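Local coordinates for ribonucleoside-diphosphate reductase, alpha chain (Actinobacillus ureae ATCC 25976, PDB 6DQX), which probably reduces ribonucleoside diphosphates to their deoxy forms, as the catalytic alpha subunit of a class Id ribonucleotide reductase, at residues A[381-395]-A[403-415]. Residues are numbered along the deposited sequence; the frame is centred on the assembly and turned at random.
Sequences QEKTLKASQELAKRF and GYGRRNTTLMSIA. With EDO (1,2-ethanediol), chain F.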
loop_
_atom_site.group_PDB
_atom_site.type_symbol
_atom_site.label_atom_id
_atom_site.label_comp_id
_atom_site.label_asym_id
_atom_site.label_seq_id
_atom_site.Cartn_x
_atom_site.Cartn_y
_atom_site.Cartn_z
ATOM N N GLN A 381 9.673 6.303 39.541
ATOM C CA GLN A 381 8.529 7.180 39.277
ATOM C C GLN A 381 8.813 8.597 39.800
ATOM O O GLN A 381 8.560 9.594 39.117
ATOM C CB GLN A 381 7.261 6.636 39.911
ATOM C CG GLN A 381 6.022 7.488 39.664
ATOM C CD GLN A 381 4.839 7.168 40.553
ATOM O OE1 GLN A 381 4.975 7.054 41.791
ATOM N NE2 GLN A 381 3.647 7.099 39.944
ATOM N N GLU A 382 9.367 8.664 41.012
ATOM C CA GLU A 382 9.601 9.962 41.650
ATOM C C GLU A 382 10.666 10.763 40.937
ATOM O O GLU A 382 10.502 11.972 40.702
ATOM C CB GLU A 382 9.982 9.757 43.129
ATOM C CG GLU A 382 8.802 9.282 43.963
ATOM C CD GLU A 382 9.165 8.829 45.379
ATOM O OE1 GLU A 382 10.365 8.788 45.715
ATOM O OE2 GLU A 382 8.239 8.476 46.159
ATOM N N LYS A 383 11.762 10.092 40.601
ATOM C CA LYS A 383 12.919 10.752 40.012
ATOM C C LYS A 383 12.666 11.205 38.580
ATOM O O LYS A 383 13.015 12.343 38.213
ATOM C CB LYS A 383 14.158 9.867 40.136
ATOM C CG LYS A 383 14.612 9.788 41.587
ATOM C CD LYS A 383 15.651 8.728 41.850
ATOM C CE LYS A 383 17.065 9.136 41.518
ATOM N NZ LYS A 383 17.532 10.396 42.198
ATOM N N THR A 384 12.011 10.354 37.793
ATOM C CA THR A 384 11.657 10.743 36.398
ATOM C C THR A 384 10.641 11.896 36.360
ATOM O O THR A 384 10.779 12.821 35.562
ATOM C CB THR A 384 11.150 9.555 35.551
ATOM O OG1 THR A 384 10.025 8.924 36.163
ATOM C CG2 THR A 384 12.248 8.543 35.347
ATOM N N LEU A 385 9.628 11.869 37.227
ATOM C CA LEU A 385 8.691 12.969 37.295
ATOM C C LEU A 385 9.372 14.283 37.720
ATOM O O LEU A 385 9.123 15.335 37.141
ATOM C CB LEU A 385 7.537 12.661 38.264
ATOM C CG LEU A 385 6.519 13.768 38.490
ATOM C CD1 LEU A 385 5.947 14.260 37.152
ATOM C CD2 LEU A 385 5.404 13.299 39.430
ATOM N N LYS A 386 10.223 14.210 38.723
ATOM C CA LYS A 386 10.978 15.388 39.158
ATOM C C LYS A 386 11.750 15.984 37.998
ATOM O O LYS A 386 11.741 17.192 37.789
ATOM C CB LYS A 386 11.930 15.005 40.286
ATOM C CG LYS A 386 12.810 16.143 40.790
ATOM C CD LYS A 386 13.733 15.669 41.893
ATOM C CE LYS A 386 14.806 14.751 41.346
ATOM N NZ LYS A 386 16.025 14.688 42.195
ATOM N N ALA A 387 12.413 15.118 37.234
ATOM C CA ALA A 387 13.192 15.548 36.100
ATOM C C ALA A 387 12.314 16.230 35.024
ATOM O O ALA A 387 12.671 17.290 34.491
ATOM C CB ALA A 387 13.996 14.379 35.534
ATOM N N SER A 388 11.129 15.679 34.782
ATOM C CA SER A 388 10.205 16.243 33.785
ATOM C C SER A 388 9.682 17.612 34.242
ATOM O O SER A 388 9.535 18.524 33.438
ATOM C CB SER A 388 9.022 15.325 33.542
ATOM O OG SER A 388 8.331 15.712 32.375
ATOM N N GLN A 389 9.442 17.746 35.544
ATOM C CA GLN A 389 9.089 19.061 36.132
ATOM C C GLN A 389 10.191 20.106 35.954
ATOM O O GLN A 389 9.903 21.229 35.568
ATOM C CB GLN A 389 8.716 18.904 37.619
ATOM C CG GLN A 389 7.411 18.135 37.847
ATOM C CD GLN A 389 7.227 17.655 39.277
ATOM O OE1 GLN A 389 8.160 17.624 40.060
ATOM N NE2 GLN A 389 6.025 17.261 39.605
ATOM N N GLU A 390 11.450 19.739 36.208
ATOM C CA GLU A 390 12.607 20.626 35.999
ATOM C C GLU A 390 12.767 21.007 34.523
ATOM O O GLU A 390 13.059 22.172 34.186
ATOM C CB GLU A 390 13.919 19.970 36.448
ATOM C CG GLU A 390 13.994 19.648 37.934
ATOM C CD GLU A 390 15.083 18.651 38.314
ATOM O OE1 GLU A 390 15.835 18.106 37.447
ATOM O OE2 GLU A 390 15.187 18.402 39.528
ATOM N N LEU A 391 12.575 20.020 33.649
ATOM C CA LEU A 391 12.608 20.279 32.219
ATOM C C LEU A 391 11.564 21.298 31.754
ATOM O O LEU A 391 11.836 22.076 30.841
ATOM C CB LEU A 391 12.445 18.982 31.425
ATOM C CG LEU A 391 13.626 18.023 31.419
ATOM C CD1 LEU A 391 13.179 16.613 30.977
ATOM C CD2 LEU A 391 14.762 18.540 30.534
ATOM N N ALA A 392 10.356 21.268 32.328
ATOM C CA ALA A 392 9.340 22.255 31.975
ATOM C C ALA A 392 9.738 23.673 32.444
ATOM O O ALA A 392 9.482 24.652 31.740
ATOM C CB ALA A 392 7.997 21.867 32.553
ATOM N N LYS A 393 10.360 23.764 33.610
ATOM C CA LYS A 393 10.882 25.047 34.108
ATOM C C LYS A 393 11.956 25.595 33.193
ATOM O O LYS A 393 11.996 26.793 32.958
ATOM C CB LYS A 393 11.459 24.920 35.516
ATOM C CG LYS A 393 10.422 24.667 36.572
ATOM C CD LYS A 393 10.981 24.828 37.984
ATOM C CE LYS A 393 9.854 24.817 39.010
ATOM N NZ LYS A 393 8.961 23.627 38.862
ATOM N N ARG A 394 12.832 24.727 32.695
ATOM C CA ARG A 394 13.924 25.147 31.819
ATOM C C ARG A 394 13.464 25.460 30.385
ATOM O O ARG A 394 13.870 26.478 29.813
ATOM C CB ARG A 394 15.038 24.102 31.794
ATOM C CG ARG A 394 16.306 24.595 31.101
ATOM C CD ARG A 394 17.533 23.739 31.412
ATOM N NE ARG A 394 18.714 24.565 31.720
ATOM C CZ ARG A 394 19.530 24.406 32.774
ATOM N NH1 ARG A 394 20.561 25.233 32.925
ATOM N NH2 ARG A 394 19.360 23.426 33.670
ATOM N N PHE A 395 12.633 24.594 29.801
ATOM C CA PHE A 395 12.325 24.648 28.360
ATOM C C PHE A 395 10.866 24.933 27.991
ATOM O O PHE A 395 10.566 25.125 26.823
ATOM C CB PHE A 395 12.747 23.323 27.688
ATOM C CG PHE A 395 14.218 23.005 27.839
ATOM C CD1 PHE A 395 15.174 23.739 27.137
ATOM C CD2 PHE A 395 14.647 22.000 28.687
ATOM C CE1 PHE A 395 16.523 23.455 27.278
ATOM C CE2 PHE A 395 15.988 21.715 28.832
ATOM C CZ PHE A 395 16.932 22.446 28.127
ATOM N N GLY A 403 -0.066 24.310 31.830
ATOM C CA GLY A 403 -0.635 24.383 33.181
ATOM C C GLY A 403 -0.511 23.130 34.022
ATOM O O GLY A 403 -0.924 23.128 35.180
ATOM N N TYR A 404 0.029 22.052 33.440
ATOM C CA TYR A 404 0.189 20.789 34.120
ATOM C C TYR A 404 1.504 20.617 34.878
ATOM O O TYR A 404 1.559 19.760 35.739
ATOM C CB TYR A 404 -0.024 19.591 33.174
ATOM C CG TYR A 404 -1.493 19.335 32.879
ATOM C CD1 TYR A 404 -2.160 20.045 31.889
ATOM C CD2 TYR A 404 -2.199 18.385 33.579
ATOM C CE1 TYR A 404 -3.504 19.813 31.622
ATOM C CE2 TYR A 404 -3.548 18.139 33.319
ATOM C CZ TYR A 404 -4.187 18.847 32.330
ATOM O OH TYR A 404 -5.516 18.635 32.041
ATOM N N GLY A 405 2.525 21.404 34.563
ATOM C CA GLY A 405 3.745 21.474 35.362
ATOM C C GLY A 405 4.847 20.481 35.049
ATOM O O GLY A 405 5.777 20.326 35.851
ATOM N N ARG A 406 4.768 19.803 33.895
ATOM C CA ARG A 406 5.874 18.987 33.422
ATOM C C ARG A 406 5.995 19.079 31.911
ATOM O O ARG A 406 5.113 19.626 31.242
ATOM C CB ARG A 406 5.729 17.539 33.879
ATOM C CG ARG A 406 4.521 16.804 33.321
ATOM C CD ARG A 406 4.560 15.340 33.751
ATOM N NE ARG A 406 3.466 14.617 33.105
ATOM C CZ ARG A 406 2.169 14.702 33.412
ATOM N NH1 ARG A 406 1.726 15.458 34.421
ATOM N NH2 ARG A 406 1.276 13.995 32.711
ATOM N N ARG A 407 7.113 18.550 31.426
ATOM C CA ARG A 407 7.529 18.623 30.025
ATOM C C ARG A 407 6.956 17.479 29.152
ATOM O O ARG A 407 6.823 17.643 27.923
ATOM C CB ARG A 407 9.061 18.553 30.017
ATOM C CG ARG A 407 9.776 18.622 28.677
ATOM C CD ARG A 407 9.867 20.025 28.169
ATOM N NE ARG A 407 10.812 20.122 27.056
ATOM C CZ ARG A 407 10.759 21.046 26.109
ATOM N NH1 ARG A 407 9.814 21.979 26.127
ATOM N NH2 ARG A 407 11.651 21.034 25.129
ATOM N N ASN A 408 6.699 16.327 29.776
ATOM C CA ASN A 408 6.423 15.049 29.101
ATOM C C ASN A 408 5.154 14.418 29.626
ATOM O O ASN A 408 4.969 14.307 30.832
ATOM C CB ASN A 408 7.571 14.114 29.377
ATOM C CG ASN A 408 8.903 14.769 29.109
ATOM O OD1 ASN A 408 9.601 15.188 30.047
ATOM N ND2 ASN A 408 9.237 14.941 27.824
ATOM N N THR A 409 4.259 13.999 28.725
ATOM C CA THR A 409 2.957 13.492 29.163
ATOM C C THR A 409 3.104 12.192 29.935
ATOM O O THR A 409 2.398 11.966 30.943
ATOM C CB THR A 409 1.966 13.282 28.002
ATOM O OG1 THR A 409 2.568 12.444 27.016
ATOM C CG2 THR A 409 1.542 14.607 27.407
ATOM N N THR A 410 4.047 11.368 29.469
ATOM C CA THR A 410 4.429 10.130 30.106
ATOM C C THR A 410 5.949 10.067 30.213
ATOM O O THR A 410 6.665 10.657 29.402
ATOM C CB THR A 410 3.939 8.893 29.293
ATOM O OG1 THR A 410 4.608 8.855 28.019
ATOM C CG2 THR A 410 2.420 8.961 29.132
ATOM N N LEU A 411 6.425 9.340 31.213
ATOM C CA LEU A 411 7.830 9.165 31.505
ATOM C C LEU A 411 8.343 7.720 31.418
ATOM O O LEU A 411 9.515 7.534 31.057
ATOM C CB LEU A 411 8.142 9.696 32.911
ATOM C CG LEU A 411 8.321 11.218 33.063
ATOM C CD1 LEU A 411 9.405 11.731 32.104
ATOM C CD2 LEU A 411 7.028 11.967 32.870
ATOM N N MET A 412 7.517 6.728 31.732
ATOM C CA MET A 412 8.010 5.346 31.901
ATOM C C MET A 412 7.245 4.270 31.173
ATOM O O MET A 412 6.024 4.287 31.136
ATOM C CB MET A 412 8.073 4.972 33.403
ATOM C CG MET A 412 9.163 5.718 34.153
ATOM S SD MET A 412 9.172 5.347 35.919
ATOM C CE MET A 412 9.747 3.656 35.752
ATOM N N SER A 413 7.987 3.305 30.646
ATOM C CA SER A 413 7.401 2.155 29.978
ATOM C C SER A 413 8.416 1.045 30.017
ATOM O O SER A 413 9.623 1.299 29.859
ATOM C CB SER A 413 7.059 2.503 28.509
ATOM O OG SER A 413 8.220 2.780 27.766
ATOM N N ILE A 414 7.961 -0.194 30.131
ATOM C CA ILE A 414 8.913 -1.310 30.250
ATOM C C ILE A 414 8.933 -2.153 28.981
ATOM O O ILE A 414 8.224 -3.147 28.849
ATOM C CB ILE A 414 8.644 -2.175 31.522
ATOM C CG1 ILE A 414 8.468 -1.299 32.757
ATOM C CG2 ILE A 414 9.728 -3.234 31.698
ATOM C CD1 ILE A 414 9.599 -0.338 33.037
ATOM N N ALA A 415 9.753 -1.710 28.040
ATOM C CA ALA A 415 9.960 -2.423 26.783
ATOM C C ALA A 415 10.801 -3.711 26.930
ATOM O O ALA A 415 11.535 -3.890 27.909
ATOM C CB ALA A 415 10.624 -1.492 25.792
HETATM C C1 EDO F . 16.148 20.672 24.508
HETATM O O1 EDO F . 16.179 19.913 23.290
HETATM C C2 EDO F . 15.380 19.953 25.604
HETATM O O2 EDO F . 14.144 19.444 25.116
HETATM O O HOH W 1 7.679 22.726 36.232
#
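Arg407 lays its guanidinium flat over the CB of Phe395, which sits 3.4 Å from Arg407 CZ at the last turn of helix 367-395. Here a helix of the ribonucleotide reductase barrel domain is followed by an extended loop that doubles back along it. Arg407 CB already touches Leu391 CB, and a chi1 of -179° swings CG against it too, before the chain bends at chi2 toward Phe395. Its NE forms a salt bridge with Asp317 on helix 308-327, NH1 is hydrogen-bonded to Gly396, and NH2 reaches ethanediol O2, in the guanidinium plane, at 3.0 Å. That ethanediol, probably from the crystallisation liquor, rests its C2 on one face of the Phe395 ring.

Two turns before the helix ends, buried Ser388 joins the backbones: Arg407 N binds Ser388 O at 3.1 Å, from the opposite face of the carbonyl plane to the helical donor Ala392 N. Beside it, Ala392 CB packs on Arg406 C at 3.5 Å. Further along, Leu411 lies against Thr384 and Ser388 CB, and Met412 SD comes 3.7 Å from Thr384 OG1, a hydroxyl already bonded to Leu380 O. The amide of Asn408, its ND2 held by Arg344 O, accepts the Ser388 hydroxyl, OG to OD1 2.7 Å.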